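Local coordinates for transcription initiation factor IIB,Transcription initiation factor IIB (Methanocaldococcus vulcanius, PDB 5O9I), which is a mini-intein of the HINT fold, a domain that probably cuts itself out of its host transcription factor and joins the flanking sequences, at residues A[45-50]-A[69-74]; A[53-58]-A[181-186]; A[6-11]-A[167-172]; A[97-102]-A[110-115]; A[81-86]-A[157-162]. One frame throughout, in Å; residues are numbered along the deposited sequence.

Interaction 1 of 5, residues A[45-50]-A[69-74]; sequences LEIARC and VSEVSR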
# COMPACT_ATOMS: atom_id res chain seq x y z
N LEU A 45 -15.15 -9.58 2.65
CA LEU A 45 -14.74 -8.27 2.20
C LEU A 45 -15.96 -7.40 1.93
O LEU A 45 -16.84 -7.78 1.16
CB LEU A 45 -13.89 -8.32 0.93
CG LEU A 45 -12.36 -8.29 1.16
CD1 LEU A 45 -11.86 -9.69 1.50
CD2 LEU A 45 -11.57 -7.68 0.01
N GLU A 46 -15.95 -6.21 2.51
CA GLU A 46 -16.84 -5.12 2.14
C GLU A 46 -16.16 -4.17 1.16
O GLU A 46 -15.02 -3.83 1.35
CB GLU A 46 -17.17 -4.33 3.36
CG GLU A 46 -17.97 -5.05 4.39
CD GLU A 46 -18.18 -4.13 5.55
OE1 GLU A 46 -19.18 -3.37 5.55
OE2 GLU A 46 -17.27 -4.10 6.40
N ILE A 47 -16.88 -3.80 0.10
CA ILE A 47 -16.36 -2.96 -0.97
C ILE A 47 -17.27 -1.77 -1.24
O ILE A 47 -18.50 -1.90 -1.21
CB ILE A 47 -16.25 -3.76 -2.27
CG1 ILE A 47 -15.22 -4.87 -2.09
CG2 ILE A 47 -15.88 -2.89 -3.46
CD1 ILE A 47 -15.87 -6.19 -1.82
N ALA A 48 -16.66 -0.62 -1.51
CA ALA A 48 -17.42 0.58 -1.82
C ALA A 48 -16.72 1.44 -2.84
O ALA A 48 -15.50 1.55 -2.86
CB ALA A 48 -17.70 1.40 -0.56
N ARG A 49 -17.51 2.06 -3.71
CA ARG A 49 -16.98 2.91 -4.74
C ARG A 49 -16.66 4.23 -4.08
O ARG A 49 -17.36 4.62 -3.17
CB ARG A 49 -18.00 3.09 -5.87
CG ARG A 49 -17.33 3.43 -7.17
CD ARG A 49 -18.30 3.96 -8.20
NE ARG A 49 -18.95 5.21 -7.81
CZ ARG A 49 -18.39 6.43 -7.83
NH1 ARG A 49 -17.13 6.62 -8.23
NH2 ARG A 49 -19.11 7.48 -7.46
N CYS A 50 -15.58 4.88 -4.51
CA CYS A 50 -15.25 6.23 -4.03
C CYS A 50 -14.86 7.14 -5.17
O CYS A 50 -14.58 6.71 -6.27
CB CYS A 50 -14.18 6.21 -2.93
SG CYS A 50 -12.65 5.35 -3.33
N VAL A 69 -8.52 6.75 -7.25
CA VAL A 69 -8.91 5.49 -6.65
C VAL A 69 -10.34 5.26 -7.04
O VAL A 69 -11.19 6.11 -6.79
CB VAL A 69 -8.83 5.57 -5.11
CG1 VAL A 69 -9.35 4.26 -4.50
CG2 VAL A 69 -7.41 5.82 -4.65
N SER A 70 -10.63 4.12 -7.63
CA SER A 70 -11.99 3.79 -8.05
C SER A 70 -12.83 3.28 -6.91
O SER A 70 -13.99 3.70 -6.73
CB SER A 70 -11.92 2.73 -9.15
OG SER A 70 -11.03 1.69 -8.75
N GLU A 71 -12.25 2.35 -6.15
CA GLU A 71 -12.96 1.76 -4.99
C GLU A 71 -12.03 1.30 -3.86
O GLU A 71 -10.85 1.09 -4.03
CB GLU A 71 -13.83 0.56 -5.42
CG GLU A 71 -13.24 -0.28 -6.55
CD GLU A 71 -13.53 -1.75 -6.45
OE1 GLU A 71 -14.70 -2.08 -6.19
OE2 GLU A 71 -12.59 -2.56 -6.62
N VAL A 72 -12.63 1.12 -2.68
CA VAL A 72 -11.92 0.75 -1.46
C VAL A 72 -12.57 -0.48 -0.87
O VAL A 72 -13.70 -0.75 -1.18
CB VAL A 72 -11.94 1.91 -0.42
CG1 VAL A 72 -11.15 3.09 -0.96
CG2 VAL A 72 -13.36 2.33 -0.01
N SER A 73 -11.85 -1.18 -0.00
CA SER A 73 -12.28 -2.45 0.56
C SER A 73 -11.69 -2.64 1.93
O SER A 73 -10.69 -2.03 2.25
CB SER A 73 -11.87 -3.63 -0.34
OG SER A 73 -10.45 -3.82 -0.45
N ARG A 74 -12.34 -3.47 2.75
CA ARG A 74 -11.79 -3.96 3.99
C ARG A 74 -12.27 -5.37 4.33
O ARG A 74 -13.28 -5.80 3.85
CB ARG A 74 -12.18 -3.02 5.12
CG ARG A 74 -13.64 -3.11 5.53
CD ARG A 74 -14.01 -1.99 6.48
NE ARG A 74 -15.43 -1.99 6.77
CZ ARG A 74 -16.06 -1.16 7.61
NH1 ARG A 74 -15.40 -0.24 8.28
NH2 ARG A 74 -17.36 -1.23 7.74
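Ala48 and Val72 bond to each other in both directions, with Ala48 N to Val72 O at 3.0 Å and Val72 N to Ala48 O at 2.9 Å. Glu46 pairs with Arg74 in the same antiparallel manner, and Cys50 N gives a further bond to Ser70 O.

A salt bridge reinforces one end. The side chains of Glu46 and Arg74 run side by side, and Glu46 OE2 takes a bond of 2.8 Å from Arg74 NE and a weak one from Arg74 NH2. The arginine is extended from CG to NE, which brings its guanidinium edge alongside the carboxylate; the two planes stand 39° apart.

Apolar contact gathers at the other end, where the small, uncharged Cys50 SG touches Val72 CG1 at 3.6 Å and Val69 CG1 at 3.7 Å.

Strand 46-49 closes one side of a four-stranded antiparallel sheet, with 171-176 beyond 71-76. Helix 25-34 covers the face bearing Ala48 and Val72, and its Asp30 gives Arg74 a second acidic partner.

Interaction 2 of 5, residues A[53-58]-A[181-186]; sequences VEVIAF and ENFIAG
Val55 turns its CB toward strand 182-185 and meets Phe183 through one methyl, CG1, which lies 3.4 Å from Phe183 CB; a beta-branched residue gives this buried spot bulk close to the backbone. At Ile56 the backbone takes over: Ile56 O accepts from Ile184 N at 3.2 Å, while Ile56 CG2 touches Ile184 CD1 as the two side chains cross. Because the strand axes meet at 112°, far from antiparallel, this bond is not repeated as a ladder. It joins the sheet of strand 53-58 to the hairpin 182-185/190-193, two pieces of the all-beta HINT fold of inteins. Ala57 is small enough to let Asn182 OD1 come within 3.2 Å of Ala57 CA. That oxygen uses an in-plane lone pair to take Phe58 N at 2.8 Å, and Asn182 ND2 returns a nearly straight bond to Phe58 O at 3.0 Å, so the carboxamide completes the backbone polar groups of one residue as a neighbouring strand would. Phe58 CG sits between its own backbone N and carbonyl carbon (chi1 74°), which folds the ring against the amide; the planes are 13° apart and stacked, with Asn182 ND2 over the ring centre. A leucine in place of Asn182 would probably leave Phe58 N and O without these partners and remove the amide stacked on the ring. Phe154 and Phe100 meet the same ring edge-to-face.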
# COMPACT_ATOMS: atom_id res chain seq x y z
N VAL A 53 -10.95 11.25 -5.00
CA VAL A 53 -9.87 10.82 -4.15
C VAL A 53 -8.75 10.20 -4.98
O VAL A 53 -8.98 9.36 -5.82
CB VAL A 53 -10.37 9.79 -3.11
CG1 VAL A 53 -9.19 9.07 -2.42
CG2 VAL A 53 -11.25 10.49 -2.08
N GLU A 54 -7.52 10.61 -4.72
CA GLU A 54 -6.39 10.10 -5.45
C GLU A 54 -5.26 9.77 -4.56
O GLU A 54 -5.13 10.34 -3.49
CB GLU A 54 -5.88 11.14 -6.42
CG GLU A 54 -6.90 11.53 -7.47
CD GLU A 54 -6.36 12.60 -8.35
OE1 GLU A 54 -6.40 13.77 -7.91
OE2 GLU A 54 -5.90 12.28 -9.46
N VAL A 55 -4.39 8.91 -5.06
CA VAL A 55 -3.31 8.37 -4.32
C VAL A 55 -2.06 8.41 -5.18
O VAL A 55 -2.14 8.49 -6.38
CB VAL A 55 -3.76 6.96 -3.88
CG1 VAL A 55 -3.07 5.82 -4.57
CG2 VAL A 55 -3.77 6.87 -2.37
N ILE A 56 -0.91 8.37 -4.54
CA ILE A 56 0.35 8.34 -5.27
C ILE A 56 0.73 6.92 -5.72
O ILE A 56 0.80 5.99 -4.90
CB ILE A 56 1.51 8.94 -4.40
CG1 ILE A 56 1.18 10.38 -4.00
CG2 ILE A 56 2.79 9.03 -5.16
CD1 ILE A 56 1.81 10.73 -2.68
N ALA A 57 0.97 6.80 -7.03
CA ALA A 57 1.31 5.54 -7.69
C ALA A 57 2.37 5.80 -8.69
O ALA A 57 2.47 6.89 -9.20
CB ALA A 57 0.13 5.00 -8.41
N PHE A 58 3.19 4.80 -8.98
CA PHE A 58 4.19 4.99 -9.99
C PHE A 58 3.69 4.60 -11.34
O PHE A 58 2.89 3.69 -11.47
CB PHE A 58 5.43 4.22 -9.64
CG PHE A 58 5.34 2.73 -9.84
CD1 PHE A 58 5.50 2.14 -11.13
CD2 PHE A 58 5.23 1.90 -8.77
CE1 PHE A 58 5.44 0.78 -11.32
CE2 PHE A 58 5.27 0.54 -8.93
CZ PHE A 58 5.32 -0.02 -10.22
N GLU A 181 -2.27 -0.02 -10.71
CA GLU A 181 -2.25 -1.22 -9.88
C GLU A 181 -1.22 -1.20 -8.76
O GLU A 181 -0.83 -2.25 -8.22
CB GLU A 181 -2.07 -2.50 -10.73
CG GLU A 181 -3.34 -2.96 -11.45
CD GLU A 181 -3.80 -2.05 -12.58
OE1 GLU A 181 -5.06 -1.88 -12.67
OE2 GLU A 181 -2.93 -1.53 -13.36
N ASN A 182 -0.77 0.00 -8.39
CA ASN A 182 0.08 0.17 -7.23
C ASN A 182 -0.27 1.44 -6.47
O ASN A 182 -1.03 2.29 -6.93
CB ASN A 182 1.56 0.17 -7.67
CG ASN A 182 1.93 1.46 -8.36
OD1 ASN A 182 2.13 2.49 -7.70
ND2 ASN A 182 2.02 1.43 -9.69
N PHE A 183 0.31 1.57 -5.29
CA PHE A 183 0.28 2.80 -4.55
C PHE A 183 1.18 2.68 -3.35
O PHE A 183 1.61 1.61 -2.99
CB PHE A 183 -1.09 3.12 -4.06
CG PHE A 183 -1.58 2.16 -3.00
CD1 PHE A 183 -2.13 0.94 -3.36
CD2 PHE A 183 -1.52 2.49 -1.66
CE1 PHE A 183 -2.59 0.03 -2.42
CE2 PHE A 183 -1.97 1.59 -0.69
CZ PHE A 183 -2.51 0.35 -1.07
N ILE A 184 1.44 3.78 -2.72
CA ILE A 184 2.35 3.72 -1.60
C ILE A 184 1.64 4.03 -0.35
O ILE A 184 0.64 4.74 -0.33
CB ILE A 184 3.53 4.67 -1.79
CG1 ILE A 184 3.07 6.11 -1.60
CG2 ILE A 184 4.14 4.46 -3.20
CD1 ILE A 184 4.03 7.10 -2.05
N ALA A 185 2.20 3.49 0.70
CA ALA A 185 1.63 3.68 2.02
C ALA A 185 2.72 3.41 3.05
O ALA A 185 3.75 2.80 2.71
CB ALA A 185 0.45 2.73 2.21
N GLY A 186 2.51 3.88 4.27
CA GLY A 186 3.49 3.66 5.35
C GLY A 186 4.34 4.91 5.48
O GLY A 186 4.45 5.68 4.54

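Interaction 3 of 5, residues A[6-11]-A[167-172]; sequences VDYSEP and PTNGYA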
# COMPACT_ATOMS: atom_id res chain seq x y z
N VAL A 6 -3.75 -3.95 4.08
CA VAL A 6 -2.94 -3.09 4.91
C VAL A 6 -3.65 -2.75 6.21
O VAL A 6 -4.89 -2.69 6.28
CB VAL A 6 -2.43 -1.84 4.10
CG1 VAL A 6 -3.35 -1.53 2.94
CG2 VAL A 6 -2.25 -0.58 4.95
N ASP A 7 -2.86 -2.53 7.27
CA ASP A 7 -3.42 -2.26 8.57
C ASP A 7 -4.14 -0.92 8.65
O ASP A 7 -3.74 0.05 7.99
CB ASP A 7 -2.35 -2.34 9.61
CG ASP A 7 -2.92 -2.28 11.02
OD1 ASP A 7 -3.57 -3.30 11.46
OD2 ASP A 7 -2.74 -1.20 11.63
N TYR A 8 -5.18 -0.88 9.49
CA TYR A 8 -5.94 0.34 9.82
C TYR A 8 -5.07 1.57 9.92
O TYR A 8 -5.37 2.60 9.31
CB TYR A 8 -6.69 0.18 11.17
CG TYR A 8 -7.56 1.40 11.52
CD1 TYR A 8 -7.07 2.45 12.34
CD2 TYR A 8 -8.85 1.52 11.02
CE1 TYR A 8 -7.87 3.57 12.61
CE2 TYR A 8 -9.64 2.64 11.29
CZ TYR A 8 -9.15 3.67 12.07
OH TYR A 8 -9.97 4.74 12.32
N SER A 9 -4.00 1.46 10.67
CA SER A 9 -3.29 2.67 11.12
C SER A 9 -2.24 3.21 10.15
O SER A 9 -1.82 4.32 10.33
CB SER A 9 -2.64 2.43 12.48
OG SER A 9 -1.89 1.24 12.44
N GLU A 10 -1.86 2.45 9.12
CA GLU A 10 -0.83 2.90 8.18
C GLU A 10 -1.30 4.16 7.45
O GLU A 10 -2.45 4.24 7.02
CB GLU A 10 -0.52 1.83 7.16
CG GLU A 10 0.08 0.55 7.74
CD GLU A 10 1.46 0.76 8.36
OE1 GLU A 10 2.10 1.81 8.08
OE2 GLU A 10 1.91 -0.16 9.11
N PRO A 11 -0.44 5.19 7.37
CA PRO A 11 -0.83 6.42 6.73
C PRO A 11 -0.61 6.43 5.21
O PRO A 11 0.26 5.69 4.69
CB PRO A 11 0.04 7.47 7.43
CG PRO A 11 1.26 6.72 7.79
CD PRO A 11 0.87 5.32 8.06
N PRO A 167 -3.50 -7.18 14.22
CA PRO A 167 -4.02 -5.97 13.59
C PRO A 167 -4.80 -4.97 14.42
O PRO A 167 -5.91 -5.27 14.83
CB PRO A 167 -5.01 -6.52 12.59
CG PRO A 167 -5.43 -7.80 13.18
CD PRO A 167 -4.15 -8.36 13.67
N THR A 168 -4.26 -3.76 14.49
CA THR A 168 -4.94 -2.61 15.07
C THR A 168 -6.28 -2.44 14.30
O THR A 168 -6.28 -2.58 13.08
CB THR A 168 -4.05 -1.33 14.97
OG1 THR A 168 -4.54 -0.44 13.96
CG2 THR A 168 -2.53 -1.63 14.70
N ASN A 169 -7.39 -2.15 14.98
CA ASN A 169 -8.73 -2.37 14.46
C ASN A 169 -8.67 -3.61 13.60
O ASN A 169 -8.46 -3.47 12.41
CB ASN A 169 -9.33 -1.12 13.74
CG ASN A 169 -10.63 -1.43 12.96
OD1 ASN A 169 -11.49 -2.38 13.50
ND2 ASN A 169 -10.73 -0.80 11.66
N GLY A 170 -8.81 -4.80 14.19
CA GLY A 170 -8.84 -6.07 13.42
C GLY A 170 -9.49 -6.05 12.03
O GLY A 170 -10.50 -6.66 11.80
N TYR A 171 -8.91 -5.30 11.12
CA TYR A 171 -9.45 -5.06 9.79
C TYR A 171 -8.25 -4.69 8.98
O TYR A 171 -7.43 -3.90 9.44
CB TYR A 171 -10.41 -3.85 9.74
CG TYR A 171 -11.91 -4.12 9.62
CD1 TYR A 171 -12.78 -3.07 9.41
CD2 TYR A 171 -12.47 -5.41 9.68
CE1 TYR A 171 -14.15 -3.27 9.30
CE2 TYR A 171 -13.84 -5.61 9.55
CZ TYR A 171 -14.68 -4.53 9.33
OH TYR A 171 -16.06 -4.75 9.26
N ALA A 172 -8.15 -5.27 7.80
CA ALA A 172 -7.17 -4.90 6.80
C ALA A 172 -7.91 -4.18 5.70
O ALA A 172 -9.08 -4.35 5.54
CB ALA A 172 -6.46 -6.13 6.26
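Val6 O lies 3.2 Å from Ala172 CA in a CA-H...O contact, after which the first segment leaves strand 171-176 through a type I turn from Asp7 to Glu10. The Asp7 carboxylate makes the polar part of the contact. With CG opposite the backbone nitrogen, chi1 -171° puts the carboxylate within bonding distance of Thr168, whose OG1 donates to Asp7 OD2 at 3.0 Å from the syn side, close to the carboxylate plane. The same oxygen is engaged from within its own segment: Ser9 OG donates to Asp7 OD2 at 2.7 Å, and Ser9 N meets Asp7 OD2 from above the carboxylate plane at 3.1 Å, completing an Asx turn. Aspartate suits this place because its short chain lets one oxygen serve both the turn and the opposite loop. Beside it, Tyr8 CB packs on Thr168 O, and its ring runs obliquely past Asn169, with the ring and amide planes 79° apart. Helix 25-34 lies alongside, Glu27 and Asp30 touching Tyr8, while Arg92 of strand 89-93 touches both Asp7 and Thr168. Three donors on one buried oxygen fix the rotation of the carboxylate and would probably favour its charged form, so much of the polar link between turn and loop passes through this one oxygen.

Interaction 4 of 5, residues A[97-102]-A[110-115]; sequences HSVFTV and IRVDDL
Val99 presents its two methyls to different partners on the second segment. Its CG2 touches Ile110 CG2 at 3.9 Å, while its CG1 meets Val112 CG2, also at 3.9 Å, the valines crossing at about a right angle. Ile110 CG2 is the bump between Val99 and Thr101, 4.0 Å from Thr101 CB; chi1 -156° sets CG2 between the backbone N and the carbonyl carbon, where it fills that notch. Farther along, Leu115 CD1 comes up to Val99 CG2 at 4.3 Å, brought there by the type I turn from Val112 to Leu115. Branched residues suit this surface, since each methyl can fill a separate hollow. Underneath, Val99 and Ile110 form an antiparallel hydrogen-bonded pair, with Val99 N to Ile110 O at 3.0 Å, and Val112 N bonds His97 O at 3.1 Å. The contact closes the base of the hairpin 98-103/106-111. Strand 120-124 packs on it through Leu121, which touches Val99 and Leu115, strand 81-85 places Phe81 on Val112, and Phe100 turns away to meet the ring of His193.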
# COMPACT_ATOMS: atom_id res chain seq x y z
N HIS A 97 -0.65 -10.49 0.47
CA HIS A 97 -0.60 -9.31 -0.42
C HIS A 97 0.84 -9.13 -0.91
O HIS A 97 1.73 -9.84 -0.47
CB HIS A 97 -1.12 -8.08 0.35
CG HIS A 97 -1.34 -6.86 -0.50
ND1 HIS A 97 -0.49 -5.77 -0.46
CD2 HIS A 97 -2.29 -6.56 -1.42
CE1 HIS A 97 -0.90 -4.86 -1.33
NE2 HIS A 97 -1.99 -5.31 -1.92
N SER A 98 1.07 -8.19 -1.81
CA SER A 98 2.34 -8.10 -2.50
C SER A 98 2.97 -6.69 -2.45
O SER A 98 2.27 -5.68 -2.44
CB SER A 98 2.13 -8.62 -3.94
OG SER A 98 0.71 -8.60 -4.25
N VAL A 99 4.29 -6.68 -2.38
CA VAL A 99 5.12 -5.50 -2.49
C VAL A 99 6.00 -5.71 -3.70
O VAL A 99 5.65 -6.51 -4.55
CB VAL A 99 5.93 -5.25 -1.21
CG1 VAL A 99 5.00 -5.22 0.00
CG2 VAL A 99 7.03 -6.29 -1.03
N PHE A 100 7.09 -4.97 -3.83
CA PHE A 100 7.92 -5.11 -5.02
C PHE A 100 9.35 -5.36 -4.61
O PHE A 100 9.77 -4.94 -3.53
CB PHE A 100 7.90 -3.85 -5.87
CG PHE A 100 6.62 -3.63 -6.63
CD1 PHE A 100 5.52 -2.99 -6.03
CD2 PHE A 100 6.51 -4.01 -7.97
CE1 PHE A 100 4.36 -2.75 -6.74
CE2 PHE A 100 5.35 -3.75 -8.68
CZ PHE A 100 4.27 -3.14 -8.08
N THR A 101 10.08 -6.02 -5.49
CA THR A 101 11.49 -6.23 -5.28
C THR A 101 12.12 -6.01 -6.63
O THR A 101 11.42 -5.70 -7.60
CB THR A 101 11.80 -7.64 -4.71
OG1 THR A 101 13.16 -7.69 -4.28
CG2 THR A 101 11.54 -8.77 -5.76
N VAL A 102 13.43 -6.11 -6.68
CA VAL A 102 14.14 -5.98 -7.94
C VAL A 102 14.46 -7.37 -8.42
O VAL A 102 14.71 -8.28 -7.62
CB VAL A 102 15.44 -5.17 -7.83
CG1 VAL A 102 16.18 -5.11 -9.18
CG2 VAL A 102 15.11 -3.78 -7.32
N ILE A 110 6.35 -9.17 -5.53
CA ILE A 110 6.74 -10.30 -4.80
C ILE A 110 5.80 -10.33 -3.63
O ILE A 110 5.52 -9.31 -2.99
CB ILE A 110 8.22 -10.17 -4.36
CG1 ILE A 110 8.83 -11.57 -4.11
CG2 ILE A 110 8.41 -9.21 -3.18
CD1 ILE A 110 9.17 -12.27 -5.44
N ARG A 111 5.33 -11.53 -3.34
CA ARG A 111 4.33 -11.68 -2.31
C ARG A 111 5.06 -11.72 -1.01
O ARG A 111 6.24 -12.08 -0.96
CB ARG A 111 3.31 -12.79 -2.52
CG ARG A 111 3.56 -13.77 -3.62
CD ARG A 111 2.33 -14.63 -3.88
NE ARG A 111 1.42 -14.82 -2.75
CZ ARG A 111 1.64 -15.60 -1.70
NH1 ARG A 111 2.79 -16.25 -1.53
NH2 ARG A 111 0.71 -15.70 -0.76
N VAL A 112 4.37 -11.31 0.03
CA VAL A 112 5.04 -11.00 1.27
C VAL A 112 5.49 -12.26 2.00
O VAL A 112 6.63 -12.31 2.44
CB VAL A 112 4.15 -10.11 2.14
CG1 VAL A 112 4.64 -10.06 3.56
CG2 VAL A 112 4.12 -8.70 1.57
N ASP A 113 4.63 -13.26 2.11
CA ASP A 113 5.02 -14.50 2.80
C ASP A 113 6.17 -15.26 2.10
O ASP A 113 6.84 -16.09 2.73
CB ASP A 113 3.81 -15.42 3.13
CG ASP A 113 2.81 -15.55 1.98
OD1 ASP A 113 3.19 -15.45 0.78
OD2 ASP A 113 1.62 -15.74 2.29
N ASP A 114 6.40 -14.97 0.81
CA ASP A 114 7.63 -15.36 0.12
C ASP A 114 8.86 -14.48 0.37
O ASP A 114 9.91 -14.71 -0.24
CB ASP A 114 7.38 -15.40 -1.38
CG ASP A 114 6.45 -16.52 -1.77
OD1 ASP A 114 6.80 -17.69 -1.55
OD2 ASP A 114 5.39 -16.23 -2.34
N LEU A 115 8.78 -13.50 1.25
CA LEU A 115 9.94 -12.65 1.48
C LEU A 115 10.85 -13.34 2.45
O LEU A 115 10.46 -14.30 3.12
CB LEU A 115 9.57 -11.26 2.02
CG LEU A 115 8.96 -10.21 1.09
CD1 LEU A 115 8.55 -9.02 1.92
CD2 LEU A 115 9.95 -9.77 0.03

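Interaction 5 of 5, residues A[81-86]-A[157-162]; sequences FEIVVE and LKIKKI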
# COMPACT_ATOMS: atom_id res chain seq x y z
N PHE A 81 1.78 -8.98 9.14
CA PHE A 81 3.25 -8.97 9.20
C PHE A 81 3.74 -7.53 9.33
O PHE A 81 3.23 -6.64 8.68
CB PHE A 81 3.90 -9.58 7.95
CG PHE A 81 3.53 -11.03 7.68
CD1 PHE A 81 2.78 -11.81 8.57
CD2 PHE A 81 3.94 -11.63 6.49
CE1 PHE A 81 2.46 -13.13 8.26
CE2 PHE A 81 3.66 -12.96 6.19
CZ PHE A 81 2.90 -13.70 7.06
N GLU A 82 4.72 -7.30 10.19
CA GLU A 82 5.45 -6.05 10.18
C GLU A 82 6.75 -6.27 9.44
O GLU A 82 7.44 -7.24 9.70
CB GLU A 82 5.73 -5.57 11.59
CG GLU A 82 6.25 -4.15 11.62
CD GLU A 82 6.46 -3.61 13.00
OE1 GLU A 82 7.03 -4.34 13.85
OE2 GLU A 82 6.04 -2.45 13.23
N ILE A 83 7.08 -5.39 8.51
CA ILE A 83 8.34 -5.47 7.80
C ILE A 83 9.16 -4.26 8.21
O ILE A 83 8.65 -3.14 8.15
CB ILE A 83 8.17 -5.45 6.30
CG1 ILE A 83 7.12 -6.47 5.92
CG2 ILE A 83 9.52 -5.73 5.63
CD1 ILE A 83 6.92 -6.68 4.43
N VAL A 84 10.41 -4.53 8.60
CA VAL A 84 11.39 -3.51 8.88
C VAL A 84 12.52 -3.57 7.87
O VAL A 84 13.02 -4.68 7.55
CB VAL A 84 12.02 -3.71 10.28
CG1 VAL A 84 12.76 -2.44 10.69
CG2 VAL A 84 10.93 -4.07 11.28
N VAL A 85 12.93 -2.39 7.38
CA VAL A 85 14.09 -2.28 6.48
C VAL A 85 15.17 -1.36 7.02
O VAL A 85 14.93 -0.54 7.95
CB VAL A 85 13.71 -1.81 5.03
CG1 VAL A 85 12.91 -2.90 4.30
CG2 VAL A 85 12.99 -0.47 5.02
N GLU A 86 16.36 -1.52 6.44
CA GLU A 86 17.48 -0.54 6.56
C GLU A 86 16.97 0.88 6.81
O GLU A 86 16.32 1.43 5.97
CB GLU A 86 18.32 -0.58 5.26
CG GLU A 86 19.81 -0.24 5.38
CD GLU A 86 20.66 -1.04 4.39
OE1 GLU A 86 20.27 -1.04 3.20
OE2 GLU A 86 21.69 -1.65 4.79
N LEU A 157 15.93 -0.96 -0.45
CA LEU A 157 16.44 -1.16 0.88
C LEU A 157 16.28 -2.61 1.26
O LEU A 157 15.36 -3.28 0.73
CB LEU A 157 15.69 -0.26 1.87
CG LEU A 157 15.96 1.26 1.78
CD1 LEU A 157 15.25 2.00 2.89
CD2 LEU A 157 17.45 1.63 1.78
N LYS A 158 17.11 -3.08 2.19
CA LYS A 158 17.13 -4.52 2.50
C LYS A 158 16.29 -4.72 3.73
O LYS A 158 16.24 -3.82 4.59
CB LYS A 158 18.54 -5.09 2.73
CG LYS A 158 19.74 -4.28 2.21
CD LYS A 158 21.07 -4.76 2.85
CE LYS A 158 21.98 -5.56 1.89
NZ LYS A 158 21.23 -6.60 1.09
N ILE A 159 15.73 -5.90 3.86
CA ILE A 159 14.85 -6.20 4.97
C ILE A 159 15.67 -6.55 6.21
O ILE A 159 16.52 -7.43 6.16
CB ILE A 159 13.92 -7.38 4.62
CG1 ILE A 159 13.11 -7.06 3.38
CG2 ILE A 159 13.03 -7.72 5.82
CD1 ILE A 159 12.81 -8.22 2.48
N LYS A 160 15.39 -5.86 7.32
CA LYS A 160 16.12 -6.01 8.56
C LYS A 160 15.53 -7.21 9.29
O LYS A 160 16.22 -8.20 9.52
CB LYS A 160 16.00 -4.73 9.39
CG LYS A 160 16.99 -4.64 10.55
CD LYS A 160 18.03 -3.53 10.39
CE LYS A 160 17.43 -2.16 10.76
NZ LYS A 160 18.35 -1.00 10.52
N LYS A 161 14.24 -7.14 9.60
CA LYS A 161 13.51 -8.33 10.07
C LYS A 161 12.01 -8.18 9.82
O LYS A 161 11.53 -7.08 9.54
CB LYS A 161 13.80 -8.65 11.54
CG LYS A 161 13.54 -7.52 12.51
CD LYS A 161 12.94 -7.99 13.83
CE LYS A 161 12.92 -6.86 14.85
NZ LYS A 161 12.50 -5.52 14.32
N ILE A 162 11.30 -9.30 9.94
CA ILE A 162 9.88 -9.40 9.62
C ILE A 162 9.11 -10.10 10.73
O ILE A 162 9.05 -11.29 10.75
CB ILE A 162 9.63 -10.04 8.23
CG1 ILE A 162 10.27 -11.42 8.04
CG2 ILE A 162 10.19 -9.08 7.19
CD1 ILE A 162 10.12 -11.98 6.64
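Ile83 and Val85 carry the close-packed side of this strand pair. Ile83 CG2 is touched by two methyls, Ile162 CG2 at 3.8 Å and Ile159 CG2 at 4.0 Å. Val85 divides its branches: CG2 meets Leu157 CD1 at 4.0 Å, and CG1, opposite the carbonyl carbon (chi1 -68°), leans on the backbone and CG1 of Ile159. Beta-branched residues suit an extended strand, and Leu121 and Leu115 continue the apolar layer at Ile83. Cutting Val85 back to an alanine would probably open a gap beside Leu157 and Ile159 and leave the leucine methyl freer to turn. The other side is lysine-rich and open to solvent. A classic beta bulge sets two residues, Lys160 and Lys161, against the single Val84: Val84 O takes Lys160 N at 2.7 Å and, weakly, Lys161 N, while Val84 N bonds Lys161 O at 2.9 Å. Lys161 runs alongside Val84, bent at chi2 and chi4, with NZ 3.7 Å from Val84 CG2. At the far end Glu86 N bonds Lys158 O, and the two side chains lie alongside each other, Glu86 OE1 against Lys158 CG at 3.4 Å. Their charged groups stay apart, so any attraction between them is likely to be long-range and softened by water; backbone bonds and the apolar face appear to do most of the holding.

Overall arrangement
Segments 6-11 and 167-172 of interaction 3 enclose interactions 1, 4 and 5 along the chain, while interaction 2 crosses both 1 and 3. Interactions 1 and 3 share a sheet through neighbouring strands 71-76 and 171-176, their centres about 15 Å apart. Interactions 4 and 5, with centres about 12 Å apart, touch through Val112 and Leu115 against Phe81 and Ile83. Interaction 2 lies nearest the chain's centre and touches 1, 3 and 4, whereas interactions 1 and 5 sit on opposite sides, about 28 Å apart between centres. Early and late strands are thus interwoven, as in the HINT fold, which brings the two chain ends of an intein together for splicing.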